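Local structure of Eps1p (Saccharomyces cerevisiae, 4TW5) at residues T17-E22 against I30-P35; M48-E53 against S109-A114; P86-Y91 against T103-E108; S191-V196 against G260-A265. The protein belongs to the thioredoxin superfamily and, in the portion modelled, probably comprises two thioredoxin-like domains in tandem. One frame throughout, in Å; residues are numbered along the deposited sequence.

Interaction 1: T17-E22 against I30-P35; sequences TNFKEE and IDFYSP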
loop_
_atom_site.group_PDB
_atom_site.type_symbol
_atom_site.label_atom_id
_atom_site.label_comp_id
_atom_site.label_asym_id
_atom_site.label_seq_id
_atom_site.Cartn_x
_atom_site.Cartn_y
_atom_site.Cartn_z
ATOM N N THR A 17 4.235 -1.963 65.343
ATOM C CA THR A 17 5.263 -2.914 65.757
ATOM C C THR A 17 5.570 -3.913 64.644
ATOM O O THR A 17 6.637 -4.521 64.631
ATOM C CB THR A 17 4.842 -3.720 67.003
ATOM O OG1 THR A 17 3.907 -4.738 66.618
ATOM C CG2 THR A 17 4.231 -2.814 68.060
ATOM N N ASN A 18 4.635 -4.049 63.706
ATOM C CA ASN A 18 4.687 -5.072 62.656
ATOM C C ASN A 18 4.922 -4.606 61.245
ATOM O O ASN A 18 5.436 -5.365 60.421
ATOM C CB ASN A 18 3.344 -5.831 62.586
ATOM C CG ASN A 18 3.210 -6.905 63.609
ATOM O OD1 ASN A 18 4.205 -7.402 64.136
ATOM N ND2 ASN A 18 1.973 -7.323 63.865
ATOM N N PHE A 19 4.558 -3.357 60.979
ATOM C CA PHE A 19 4.344 -2.906 59.611
ATOM C C PHE A 19 5.613 -3.091 58.788
ATOM O O PHE A 19 5.641 -3.903 57.861
ATOM C CB PHE A 19 3.873 -1.441 59.609
ATOM C CG PHE A 19 3.339 -0.969 58.288
ATOM C CD1 PHE A 19 2.102 -1.391 57.847
ATOM C CD2 PHE A 19 4.046 -0.081 57.511
ATOM C CE1 PHE A 19 1.587 -0.958 56.649
ATOM C CE2 PHE A 19 3.537 0.354 56.305
ATOM C CZ PHE A 19 2.308 -0.087 55.876
ATOM N N LYS A 20 6.700 -2.453 59.197
ATOM C CA LYS A 20 7.885 -2.464 58.360
ATOM C C LYS A 20 8.554 -3.840 58.328
ATOM O O LYS A 20 9.086 -4.253 57.299
ATOM C CB LYS A 20 8.877 -1.399 58.852
ATOM C CG LYS A 20 10.287 -1.580 58.325
ATOM C CD LYS A 20 11.069 -0.284 58.338
ATOM C CE LYS A 20 12.539 -0.510 57.990
ATOM N NZ LYS A 20 13.266 0.795 57.865
ATOM N N GLU A 21 8.376 -4.621 59.383
ATOM C CA GLU A 21 9.045 -5.906 59.451
ATOM C C GLU A 21 8.346 -6.888 58.528
ATOM O O GLU A 21 8.968 -7.677 57.815
ATOM C CB GLU A 21 9.001 -6.432 60.884
ATOM C CG GLU A 21 9.808 -5.608 61.874
ATOM C CD GLU A 21 9.024 -4.394 62.392
ATOM O OE1 GLU A 21 7.887 -4.164 61.933
ATOM O OE2 GLU A 21 9.546 -3.667 63.262
ATOM N N GLU A 22 7.028 -6.777 58.509
ATOM C CA GLU A 22 6.203 -7.595 57.656
ATOM C C GLU A 22 6.309 -7.274 56.152
ATOM O O GLU A 22 6.287 -8.190 55.330
ATOM C CB GLU A 22 4.760 -7.495 58.143
ATOM C CG GLU A 22 3.786 -8.234 57.267
ATOM C CD GLU A 22 4.017 -9.734 57.280
ATOM O OE1 GLU A 22 4.628 -10.232 58.255
ATOM O OE2 GLU A 22 3.577 -10.398 56.307
ATOM N N ILE A 30 -2.680 -4.309 51.210
ATOM C CA ILE A 30 -3.156 -3.908 52.519
ATOM C C ILE A 30 -4.444 -3.098 52.490
ATOM O O ILE A 30 -4.598 -2.155 51.707
ATOM C CB ILE A 30 -2.096 -3.090 53.261
ATOM C CG1 ILE A 30 -0.756 -3.824 53.238
ATOM C CG2 ILE A 30 -2.528 -2.839 54.710
ATOM C CD1 ILE A 30 0.398 -3.024 53.838
ATOM N N ASP A 31 -5.374 -3.486 53.359
ATOM C CA ASP A 31 -6.615 -2.752 53.527
ATOM C C ASP A 31 -6.523 -1.798 54.722
ATOM O O ASP A 31 -6.668 -2.214 55.871
ATOM C CB ASP A 31 -7.802 -3.708 53.706
ATOM C CG ASP A 31 -9.073 -2.984 54.136
ATOM O OD1 ASP A 31 -9.207 -1.778 53.838
ATOM O OD2 ASP A 31 -9.939 -3.612 54.779
ATOM N N PHE A 32 -6.259 -0.528 54.447
ATOM C CA PHE A 32 -6.338 0.498 55.477
ATOM C C PHE A 32 -7.808 0.825 55.678
ATOM O O PHE A 32 -8.425 1.508 54.861
ATOM C CB PHE A 32 -5.518 1.736 55.091
ATOM C CG PHE A 32 -4.041 1.467 55.044
ATOM C CD1 PHE A 32 -3.452 0.931 53.914
ATOM C CD2 PHE A 32 -3.251 1.701 56.156
ATOM C CE1 PHE A 32 -2.097 0.656 53.895
ATOM C CE2 PHE A 32 -1.900 1.431 56.141
ATOM C CZ PHE A 32 -1.320 0.912 55.012
ATOM N N TYR A 33 -8.363 0.327 56.778
ATOM C CA TYR A 33 -9.798 0.393 56.998
ATOM C C TYR A 33 -10.087 1.074 58.313
ATOM O O TYR A 33 -9.186 1.292 59.127
ATOM C CB TYR A 33 -10.414 -1.000 57.010
ATOM C CG TYR A 33 -10.154 -1.743 58.304
ATOM C CD1 TYR A 33 -11.149 -1.856 59.273
ATOM C CD2 TYR A 33 -8.918 -2.312 58.568
ATOM C CE1 TYR A 33 -10.922 -2.519 60.456
ATOM C CE2 TYR A 33 -8.683 -2.982 59.750
ATOM C CZ TYR A 33 -9.691 -3.077 60.691
ATOM O OH TYR A 33 -9.467 -3.741 61.866
ATOM N N SER A 34 -11.357 1.393 58.522
ATOM C CA SER A 34 -11.809 1.955 59.782
ATOM C C SER A 34 -13.024 1.249 60.354
ATOM O O SER A 34 -13.949 0.892 59.624
ATOM C CB SER A 34 -12.126 3.436 59.612
ATOM O OG SER A 34 -12.881 3.903 60.709
ATOM N N PRO A 35 -13.014 1.018 61.671
ATOM C CA PRO A 35 -14.171 0.446 62.359
ATOM C C PRO A 35 -15.301 1.470 62.366
ATOM O O PRO A 35 -16.447 1.148 62.663
ATOM C CB PRO A 35 -13.649 0.179 63.772
ATOM C CG PRO A 35 -12.507 1.117 63.933
ATOM C CD PRO A 35 -11.874 1.207 62.579
#
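The phenyl rings of Phe19 and Phe32 meet at their rims without stacking. Phe19 CZ lies in the plane of the Phe32 ring, at its edge, 3.9 Å from Phe32 CZ. The neighbouring carbon is just as close, with Phe19 CE1 lying 3.8 Å from Phe32 CZ. Seen from the Phe19 ring, the approach is oblique, and a second apolar group arrives on a similarly slanted path: the terminal methyl of Ile30, whose CD1 is 3.7 Å from Phe19 CE1. Ile30 can reach so far because its chain is stretched out beyond CB (chi2 174°). Phe19 has CG anti to its backbone nitrogen (chi1 -167°), which swings the ring off the start of the helix and down to the strand. Phe19 CA and Ile30 CA remain 10.4 Å apart, so long side chains are needed to span the gap; an aromatic ring and an extended isoleucine do this by van der Waals contact alone. Ile30 and Phe32 are two residues apart on the strand and so share one face of it. Helix 19-23 thus sits over strand 27-33, which is flanked by the parallel strand 63-69 and the antiparallel strand 87-92. Val68 touches all three side chains, Leu76 of helix 74-79 packs on Phe19, and Cys77, disulfide-bonded to Cys70, packs on Phe32, extending the largely apolar packing on this side of the thioredoxin-fold sheet.

Interaction 2: M48-E53 against S109-A114; sequences METWEE and SLIAFA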
loop_
_atom_site.group_PDB
_atom_site.type_symbol
_atom_site.label_atom_id
_atom_site.label_comp_id
_atom_site.label_asym_id
_atom_site.label_seq_id
_atom_site.Cartn_x
_atom_site.Cartn_y
_atom_site.Cartn_z
ATOM N N MET A 48 -11.965 -11.400 54.244
ATOM C CA MET A 48 -11.600 -12.635 54.913
ATOM C C MET A 48 -11.813 -13.852 54.039
ATOM O O MET A 48 -11.073 -14.826 54.127
ATOM C CB MET A 48 -12.391 -12.786 56.207
ATOM C CG MET A 48 -12.202 -11.636 57.166
ATOM S SD MET A 48 -13.145 -11.837 58.680
ATOM C CE MET A 48 -12.974 -10.195 59.383
ATOM N N GLU A 49 -12.849 -13.828 53.219
ATOM C CA GLU A 49 -13.007 -14.899 52.251
ATOM C C GLU A 49 -11.919 -14.805 51.185
ATOM O O GLU A 49 -11.508 -15.831 50.673
ATOM C CB GLU A 49 -14.400 -14.921 51.644
ATOM C CG GLU A 49 -14.752 -13.777 50.771
ATOM C CD GLU A 49 -16.240 -13.717 50.561
ATOM O OE1 GLU A 49 -16.917 -14.744 50.834
ATOM O OE2 GLU A 49 -16.724 -12.648 50.137
ATOM N N THR A 50 -11.527 -13.579 50.806
ATOM C CA THR A 50 -10.444 -13.363 49.845
ATOM C C THR A 50 -9.193 -14.041 50.378
ATOM O O THR A 50 -8.602 -14.929 49.740
ATOM C CB THR A 50 -10.143 -11.866 49.631
ATOM O OG1 THR A 50 -11.247 -11.228 48.981
ATOM C CG2 THR A 50 -8.865 -11.668 48.783
ATOM N N TRP A 51 -8.840 -13.635 51.591
ATOM C CA TRP A 51 -7.720 -14.191 52.310
ATOM C C TRP A 51 -7.759 -15.693 52.373
ATOM O O TRP A 51 -6.735 -16.349 52.186
ATOM C CB TRP A 51 -7.680 -13.641 53.716
ATOM C CG TRP A 51 -6.542 -14.171 54.513
ATOM C CD1 TRP A 51 -5.295 -13.635 54.618
ATOM C CD2 TRP A 51 -6.556 -15.327 55.354
ATOM N NE1 TRP A 51 -4.522 -14.393 55.467
ATOM C CE2 TRP A 51 -5.279 -15.434 55.937
ATOM C CE3 TRP A 51 -7.525 -16.281 55.671
ATOM C CZ2 TRP A 51 -4.947 -16.458 56.816
ATOM C CZ3 TRP A 51 -7.195 -17.295 56.536
ATOM C CH2 TRP A 51 -5.916 -17.379 57.101
ATOM N N GLU A 52 -8.936 -16.242 52.660
ATOM C CA GLU A 52 -9.039 -17.676 52.852
ATOM C C GLU A 52 -8.868 -18.431 51.547
ATOM O O GLU A 52 -8.185 -19.457 51.499
ATOM C CB GLU A 52 -10.399 -18.057 53.489
ATOM C CG GLU A 52 -10.612 -19.580 53.554
ATOM C CD GLU A 52 -11.818 -20.030 54.368
ATOM O OE1 GLU A 52 -12.944 -19.536 54.132
ATOM O OE2 GLU A 52 -11.628 -20.896 55.246
ATOM N N GLU A 53 -9.449 -17.907 50.473
ATOM C CA GLU A 53 -9.346 -18.604 49.200
ATOM C C GLU A 53 -7.938 -18.453 48.602
ATOM O O GLU A 53 -7.512 -19.275 47.791
ATOM C CB GLU A 53 -10.399 -18.079 48.223
ATOM C CG GLU A 53 -10.887 -19.119 47.218
ATOM C CD GLU A 53 -11.753 -20.220 47.880
ATOM O OE1 GLU A 53 -12.101 -20.102 49.088
ATOM O OE2 GLU A 53 -12.088 -21.210 47.188
ATOM N N SER A 109 -12.241 -10.046 42.235
ATOM C CA SER A 109 -11.450 -8.894 41.805
ATOM C C SER A 109 -10.129 -8.755 42.567
ATOM O O SER A 109 -9.131 -8.344 42.001
ATOM C CB SER A 109 -12.242 -7.604 41.941
ATOM O OG SER A 109 -12.359 -7.224 43.292
ATOM N N LEU A 110 -10.130 -9.088 43.851
ATOM C CA LEU A 110 -8.927 -8.984 44.656
ATOM C C LEU A 110 -7.960 -10.092 44.280
ATOM O O LEU A 110 -6.777 -9.844 44.106
ATOM C CB LEU A 110 -9.264 -9.049 46.147
ATOM C CG LEU A 110 -9.943 -7.789 46.686
ATOM C CD1 LEU A 110 -10.287 -7.933 48.167
ATOM C CD2 LEU A 110 -9.024 -6.590 46.452
ATOM N N ILE A 111 -8.467 -11.312 44.128
ATOM C CA ILE A 111 -7.615 -12.409 43.689
ATOM C C ILE A 111 -6.955 -12.097 42.338
ATOM O O ILE A 111 -5.753 -12.298 42.183
ATOM C CB ILE A 111 -8.383 -13.731 43.585
ATOM C CG1 ILE A 111 -8.921 -14.140 44.954
ATOM C CG2 ILE A 111 -7.487 -14.858 43.060
ATOM C CD1 ILE A 111 -7.897 -14.151 46.048
ATOM N N ALA A 112 -7.738 -11.607 41.382
ATOM C CA ALA A 112 -7.243 -11.326 40.034
ATOM C C ALA A 112 -6.130 -10.290 40.097
ATOM O O ALA A 112 -5.105 -10.427 39.450
ATOM C CB ALA A 112 -8.385 -10.859 39.119
ATOM N N PHE A 113 -6.353 -9.262 40.902
ATOM C CA PHE A 113 -5.383 -8.217 41.147
ATOM C C PHE A 113 -4.090 -8.726 41.749
ATOM O O PHE A 113 -3.018 -8.270 41.368
ATOM C CB PHE A 113 -5.982 -7.143 42.052
ATOM C CG PHE A 113 -5.013 -6.074 42.450
ATOM C CD1 PHE A 113 -4.488 -5.210 41.516
ATOM C CD2 PHE A 113 -4.644 -5.928 43.775
ATOM C CE1 PHE A 113 -3.596 -4.221 41.900
ATOM C CE2 PHE A 113 -3.765 -4.945 44.166
ATOM C CZ PHE A 113 -3.237 -4.086 43.230
ATOM N N ALA A 114 -4.162 -9.630 42.718
ATOM C CA ALA A 114 -2.917 -10.165 43.234
ATOM C C ALA A 114 -2.198 -10.969 42.130
ATOM O O ALA A 114 -0.997 -10.761 41.880
ATOM C CB ALA A 114 -3.154 -11.007 44.483
#
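Thr50 sits across from the pair Leu110 and Ile111, and both of its branches are used. The methyl CG2 lies between the two partners, 3.7 Å from Leu110 CB and 3.8 Å from Ile111 CD1. The hydroxyl also faces Leu110, with Thr50 OG1 3.5 Å from the methyl Leu110 CD1, a van der Waals touch. Its polar need is met inside its own helix, since OG1 is hydrogen-bonded to the carbonyl of Val46 one turn back. With OG1 beside the backbone nitrogen (chi1 -67°), it is within reach of Val46 O, and CG2, anti to that nitrogen, turns to Leu110 and Ile111. Leu110 crosses the threonine at about a right angle, whereas Ile111 and Thr50 run past each other in opposite directions. The isoleucine chain is bent at its second torsion (chi2 -52°), and its CD1 comes within 3.8 Å of the carbonyl oxygen of Thr50 as well. The alpha carbons of Thr50 and Ile111 are 6.8 Å apart, a closeness that suits a short, branched residue whose hydroxyl is already occupied. Phe65 of strand 63-69 lies against both Thr50 and Leu110 and forms a floor under the helix pair. Two helices side by side on one face of the sheet, the first following the Cys37-Cys40 disulfide and the second following the last strand, are characteristic of the thioredoxin fold.

Interaction 3: P86-Y91 against T103-E108; sequences PEIRLY and TPRTKE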
loop_
_atom_site.group_PDB
_atom_site.type_symbol
_atom_site.label_atom_id
_atom_site.label_comp_id
_atom_site.label_asym_id
_atom_site.label_seq_id
_atom_site.Cartn_x
_atom_site.Cartn_y
_atom_site.Cartn_z
ATOM N N PRO A 86 -12.619 2.713 52.739
ATOM C CA PRO A 86 -11.374 1.992 53.003
ATOM C C PRO A 86 -10.390 2.223 51.865
ATOM O O PRO A 86 -10.813 2.570 50.758
ATOM C CB PRO A 86 -11.821 0.539 53.049
ATOM C CG PRO A 86 -12.953 0.498 52.075
ATOM C CD PRO A 86 -13.641 1.836 52.142
ATOM N N GLU A 87 -9.105 2.018 52.118
ATOM C CA GLU A 87 -8.111 2.196 51.068
ATOM C C GLU A 87 -7.244 0.964 50.880
ATOM O O GLU A 87 -6.498 0.569 51.787
ATOM C CB GLU A 87 -7.232 3.398 51.365
ATOM C CG GLU A 87 -6.206 3.629 50.289
ATOM C CD GLU A 87 -5.613 5.010 50.327
ATOM O OE1 GLU A 87 -6.096 5.850 51.119
ATOM O OE2 GLU A 87 -4.654 5.250 49.563
ATOM N N ILE A 88 -7.343 0.364 49.694
ATOM C CA ILE A 88 -6.593 -0.845 49.377
ATOM C C ILE A 88 -5.308 -0.561 48.590
ATOM O O ILE A 88 -5.355 0.012 47.505
ATOM C CB ILE A 88 -7.456 -1.809 48.581
ATOM C CG1 ILE A 88 -8.819 -1.956 49.254
ATOM C CG2 ILE A 88 -6.749 -3.162 48.430
ATOM C CD1 ILE A 88 -9.764 -2.825 48.488
ATOM N N ARG A 89 -4.167 -0.988 49.126
ATOM C CA ARG A 89 -2.858 -0.621 48.571
ATOM C C ARG A 89 -1.891 -1.797 48.375
ATOM O O ARG A 89 -1.960 -2.801 49.098
ATOM C CB ARG A 89 -2.181 0.399 49.479
ATOM C CG ARG A 89 -2.884 1.730 49.636
ATOM C CD ARG A 89 -1.989 2.661 50.413
ATOM N NE ARG A 89 -2.512 4.016 50.484
ATOM C CZ ARG A 89 -1.787 5.069 50.846
ATOM N NH1 ARG A 89 -0.518 4.917 51.180
ATOM N NH2 ARG A 89 -2.336 6.271 50.885
ATOM N N LEU A 90 -1.003 -1.663 47.386
ATOM C CA LEU A 90 0.082 -2.609 47.152
ATOM C C LEU A 90 1.444 -2.054 47.589
ATOM O O LEU A 90 1.859 -0.966 47.181
ATOM C CB LEU A 90 0.150 -3.014 45.680
ATOM C CG LEU A 90 1.206 -4.084 45.325
ATOM C CD1 LEU A 90 0.864 -5.464 45.953
ATOM C CD2 LEU A 90 1.346 -4.211 43.828
ATOM N N TYR A 91 2.144 -2.813 48.418
ATOM C CA TYR A 91 3.479 -2.450 48.860
ATOM C C TYR A 91 4.479 -3.514 48.455
ATOM O O TYR A 91 4.115 -4.673 48.252
ATOM C CB TYR A 91 3.510 -2.264 50.370
ATOM C CG TYR A 91 2.877 -0.977 50.852
ATOM C CD1 TYR A 91 1.495 -0.822 50.864
ATOM C CD2 TYR A 91 3.655 0.067 51.338
ATOM C CE1 TYR A 91 0.907 0.350 51.318
ATOM C CE2 TYR A 91 3.073 1.245 51.795
ATOM C CZ TYR A 91 1.698 1.369 51.782
ATOM O OH TYR A 91 1.103 2.513 52.237
ATOM N N THR A 103 -13.797 -0.991 41.402
ATOM C CA THR A 103 -15.044 -1.330 42.098
ATOM C C THR A 103 -16.007 -2.090 41.176
ATOM O O THR A 103 -15.964 -1.921 39.960
ATOM C CB THR A 103 -15.736 -0.060 42.649
ATOM O OG1 THR A 103 -15.714 0.964 41.649
ATOM C CG2 THR A 103 -15.013 0.454 43.883
ATOM N N PRO A 104 -16.862 -2.954 41.745
ATOM C CA PRO A 104 -16.998 -3.243 43.174
ATOM C C PRO A 104 -16.017 -4.320 43.634
ATOM O O PRO A 104 -15.719 -5.251 42.878
ATOM C CB PRO A 104 -18.447 -3.719 43.297
ATOM C CG PRO A 104 -18.831 -4.214 41.910
ATOM C CD PRO A 104 -17.747 -3.809 40.936
ATOM N N ARG A 105 -15.529 -4.186 44.865
ATOM C CA ARG A 105 -14.562 -5.119 45.429
ATOM C C ARG A 105 -15.156 -6.492 45.727
ATOM O O ARG A 105 -15.998 -6.644 46.616
ATOM C CB ARG A 105 -13.962 -4.544 46.709
ATOM C CG ARG A 105 -13.342 -3.171 46.569
ATOM C CD ARG A 105 -13.356 -2.446 47.902
ATOM N NE ARG A 105 -12.709 -1.144 47.803
ATOM C CZ ARG A 105 -13.343 0.018 47.744
ATOM N NH1 ARG A 105 -14.668 0.057 47.797
ATOM N NH2 ARG A 105 -12.645 1.144 47.645
ATOM N N THR A 106 -14.726 -7.492 44.967
ATOM C CA THR A 106 -15.106 -8.862 45.258
ATOM C C THR A 106 -13.894 -9.751 45.481
ATOM O O THR A 106 -12.749 -9.337 45.273
ATOM C CB THR A 106 -15.967 -9.456 44.131
ATOM O OG1 THR A 106 -15.209 -9.480 42.913
ATOM C CG2 THR A 106 -17.220 -8.608 43.919
ATOM N N LYS A 107 -14.168 -10.982 45.900
ATOM C CA LYS A 107 -13.146 -11.998 46.092
ATOM C C LYS A 107 -12.468 -12.247 44.762
ATOM O O LYS A 107 -11.262 -12.405 44.691
ATOM C CB LYS A 107 -13.762 -13.293 46.639
ATOM C CG LYS A 107 -13.096 -14.571 46.158
ATOM C CD LYS A 107 -14.020 -15.776 46.342
ATOM C CE LYS A 107 -14.317 -15.998 47.798
ATOM N NZ LYS A 107 -15.196 -17.183 47.996
ATOM N N GLU A 108 -13.270 -12.263 43.704
ATOM C CA GLU A 108 -12.772 -12.438 42.353
ATOM C C GLU A 108 -11.821 -11.284 41.973
ATOM O O GLU A 108 -10.713 -11.519 41.474
ATOM C CB GLU A 108 -13.937 -12.500 41.360
ATOM C CG GLU A 108 -14.770 -13.774 41.395
ATOM C CD GLU A 108 -15.653 -13.873 42.640
ATOM O OE1 GLU A 108 -16.007 -12.814 43.199
ATOM O OE2 GLU A 108 -15.993 -15.007 43.056
#
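Arg105 lays its aliphatic stem along Ile88, the two chains running past each other in opposite directions. This is the tight part: Ile88 CD1 is 3.7 Å from Arg105 CD and 3.5 Å from Arg105 NE, meeting the guanidinium at its edge, in plane. The extended run from CG to NE carries the flat head on to Pro86, where packing is slacker. Pro86 CG stands over one face, 4.4 Å from Arg105 CZ, while Thr103 CG2 lies over the opposite face near the rim, on the exposed side of the contact. The carbonyl of Pro86 does not bond the head, its O being 3.9 Å from Arg105 NH2. Pro86 follows a cis peptide and touches Cys40, as the cis-proline beside the paired cysteines does throughout the thioredoxin family; Arg105 itself touches His39 between those cysteines. The chemistry is thus mostly apolar: carbon groups over both faces and at one edge limit how the guanidinium can turn, and Arg105 NE is buried with no polar partner, which probably carries some desolvation cost.

Interaction 4: S191-V196 against G260-A265; sequences SRQLAV and GYVDFA
Leu194 and Val262 form the centre of this contact, with Gln193 and Ala265 at its two ends. The two methyls of Leu194 divide the work: CD1 sits 3.5 Å from Ala265 CB, and CD2 lies 3.8 Å from Val262 CG1. Val262 uses its second branch on the glutamine, with CG2 3.5 Å from Gln193 OE1. With CG1 anti to the backbone nitrogen (chi1 167°), CG1 is directed at Leu194 and CG2 at Gln193. The helix axes approach to 9.9 Å and run the same general way, 31° apart; leucine and valine methyls fill the interface, and Ala265, with only a CB, accepts the end of Leu194. The amide of Gln193 is held from outside: its OE1 is hydrogen-bonded to Ser258 OG, just before helix 259-265, and its NE2 to the carbonyl of Arg116 in helix 107-118, in the thioredoxin-family part. Val262 also touches Arg116. Below, Leu156 of strand 155-160 supports Leu194 and Ala265. Helix 180-196 begins at the Cys177-Cys180 disulfide and helix 259-265 is the last of the modelled chain; their packing on one face of a mixed sheet is consistent with a second thioredoxin-like domain.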
loop_
_atom_site.group_PDB
_atom_site.type_symbol
_atom_site.label_atom_id
_atom_site.label_comp_id
_atom_site.label_asym_id
_atom_site.label_seq_id
_atom_site.Cartn_x
_atom_site.Cartn_y
_atom_site.Cartn_z
ATOM N N SER A 191 0.941 -8.682 28.200
ATOM C CA SER A 191 0.362 -9.927 27.709
ATOM C C SER A 191 0.156 -10.921 28.856
ATOM O O SER A 191 -0.854 -11.610 28.913
ATOM C CB SER A 191 1.218 -10.558 26.628
ATOM O OG SER A 191 2.352 -11.191 27.182
ATOM N N ARG A 192 1.102 -10.967 29.785
ATOM C CA ARG A 192 1.004 -11.925 30.868
ATOM C C ARG A 192 -0.042 -11.480 31.893
ATOM O O ARG A 192 -0.765 -12.294 32.400
ATOM C CB ARG A 192 2.365 -12.125 31.526
ATOM C CG ARG A 192 3.288 -13.036 30.702
ATOM C CD ARG A 192 4.742 -13.081 31.221
ATOM N NE ARG A 192 4.944 -13.450 32.629
ATOM C CZ ARG A 192 4.802 -14.676 33.128
ATOM N NH1 ARG A 192 4.451 -15.679 32.345
ATOM N NH2 ARG A 192 5.040 -14.901 34.409
ATOM N N GLN A 193 -0.134 -10.195 32.180
ATOM C CA GLN A 193 -1.126 -9.724 33.133
ATOM C C GLN A 193 -2.554 -9.940 32.607
ATOM O O GLN A 193 -3.428 -10.382 33.346
ATOM C CB GLN A 193 -0.874 -8.247 33.462
ATOM C CG GLN A 193 0.388 -8.021 34.304
ATOM C CD GLN A 193 0.550 -6.569 34.719
ATOM O OE1 GLN A 193 0.463 -5.676 33.892
ATOM N NE2 GLN A 193 0.783 -6.330 35.999
ATOM N N LEU A 194 -2.766 -9.704 31.313
ATOM C CA LEU A 194 -4.083 -9.862 30.720
ATOM C C LEU A 194 -4.461 -11.323 30.595
ATOM O O LEU A 194 -5.647 -11.657 30.478
ATOM C CB LEU A 194 -4.167 -9.190 29.351
ATOM C CG LEU A 194 -4.305 -7.672 29.450
ATOM C CD1 LEU A 194 -4.401 -7.027 28.063
ATOM C CD2 LEU A 194 -5.487 -7.282 30.329
ATOM N N ALA A 195 -3.465 -12.194 30.573
ATOM C CA ALA A 195 -3.743 -13.615 30.499
ATOM C C ALA A 195 -4.505 -14.141 31.745
ATOM O O ALA A 195 -5.283 -15.077 31.634
ATOM C CB ALA A 195 -2.448 -14.385 30.304
ATOM N N VAL A 196 -4.285 -13.527 32.907
ATOM C CA VAL A 196 -5.001 -13.876 34.145
ATOM C C VAL A 196 -6.480 -13.607 33.969
ATOM O O VAL A 196 -7.332 -14.351 34.461
ATOM C CB VAL A 196 -4.472 -13.076 35.371
ATOM C CG1 VAL A 196 -5.448 -13.143 36.560
ATOM C CG2 VAL A 196 -3.101 -13.566 35.773
ATOM N N GLY A 260 -1.971 1.244 32.340
ATOM C CA GLY A 260 -2.961 1.913 31.517
ATOM C C GLY A 260 -3.537 0.996 30.463
ATOM O O GLY A 260 -4.759 0.949 30.273
ATOM N N TYR A 261 -2.667 0.237 29.807
ATOM C CA TYR A 261 -3.094 -0.703 28.781
ATOM C C TYR A 261 -3.943 -1.877 29.350
ATOM O O TYR A 261 -4.948 -2.269 28.752
ATOM C CB TYR A 261 -1.872 -1.248 28.035
ATOM C CG TYR A 261 -1.023 -0.140 27.434
ATOM C CD1 TYR A 261 -1.353 0.430 26.225
ATOM C CD2 TYR A 261 0.092 0.339 28.093
ATOM C CE1 TYR A 261 -0.615 1.442 25.695
ATOM C CE2 TYR A 261 0.846 1.355 27.559
ATOM C CZ TYR A 261 0.483 1.904 26.358
ATOM O OH TYR A 261 1.227 2.918 25.807
ATOM N N VAL A 262 -3.557 -2.410 30.506
ATOM C CA VAL A 262 -4.284 -3.531 31.104
ATOM C C VAL A 262 -5.704 -3.095 31.445
ATOM O O VAL A 262 -6.685 -3.744 31.060
ATOM C CB VAL A 262 -3.574 -4.064 32.377
ATOM C CG1 VAL A 262 -4.490 -5.009 33.168
ATOM C CG2 VAL A 262 -2.295 -4.801 32.000
ATOM N N ASP A 263 -5.808 -1.960 32.127
ATOM C CA ASP A 263 -7.101 -1.437 32.554
ATOM C C ASP A 263 -7.975 -1.015 31.376
ATOM O O ASP A 263 -9.187 -1.099 31.459
ATOM C CB ASP A 263 -6.906 -0.302 33.557
ATOM C CG ASP A 263 -6.226 -0.793 34.839
ATOM O OD1 ASP A 263 -6.369 -2.009 35.154
ATOM O OD2 ASP A 263 -5.558 0.022 35.525
ATOM N N PHE A 264 -7.369 -0.553 30.288
ATOM C CA PHE A 264 -8.142 -0.268 29.089
ATOM C C PHE A 264 -8.737 -1.555 28.544
ATOM O O PHE A 264 -9.929 -1.627 28.246
ATOM C CB PHE A 264 -7.282 0.402 28.018
ATOM C CG PHE A 264 -7.937 0.478 26.666
ATOM C CD1 PHE A 264 -8.950 1.410 26.408
ATOM C CD2 PHE A 264 -7.540 -0.363 25.657
ATOM C CE1 PHE A 264 -9.539 1.511 25.160
ATOM C CE2 PHE A 264 -8.117 -0.291 24.399
ATOM C CZ PHE A 264 -9.126 0.653 24.142
ATOM N N ALA A 265 -7.912 -2.588 28.465
ATOM C CA ALA A 265 -8.344 -3.874 27.923
ATOM C C ALA A 265 -9.450 -4.503 28.758
ATOM O O ALA A 265 -10.147 -5.382 28.289
ATOM C CB ALA A 265 -7.159 -4.841 27.826
#

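All four contacts are largely buried, but their chemistry differs. Interaction 1 is purely apolar; interaction 4 is mainly apolar but includes the amide of Gln193; interaction 2 adds a threonine hydroxyl, and interaction 3, beside the exposed Thr103 and Pro104, uses an arginine. Interactions 1 and 3 share one sheet: Ile30 N and Arg89 O, 2.7 Å apart, are probably hydrogen-bonded between neighbouring strands. Interactions 2 and 3 both draw on helix 107-118 and touch where Glu49 and Thr50 pack on Lys107. Interaction 4 lies in what is probably a second thioredoxin-like domain and pairs helices placed much like those of interaction 2; the two touch through Val196 CG1, 4.0 Å from Ala112 O, where the chain's two halves meet.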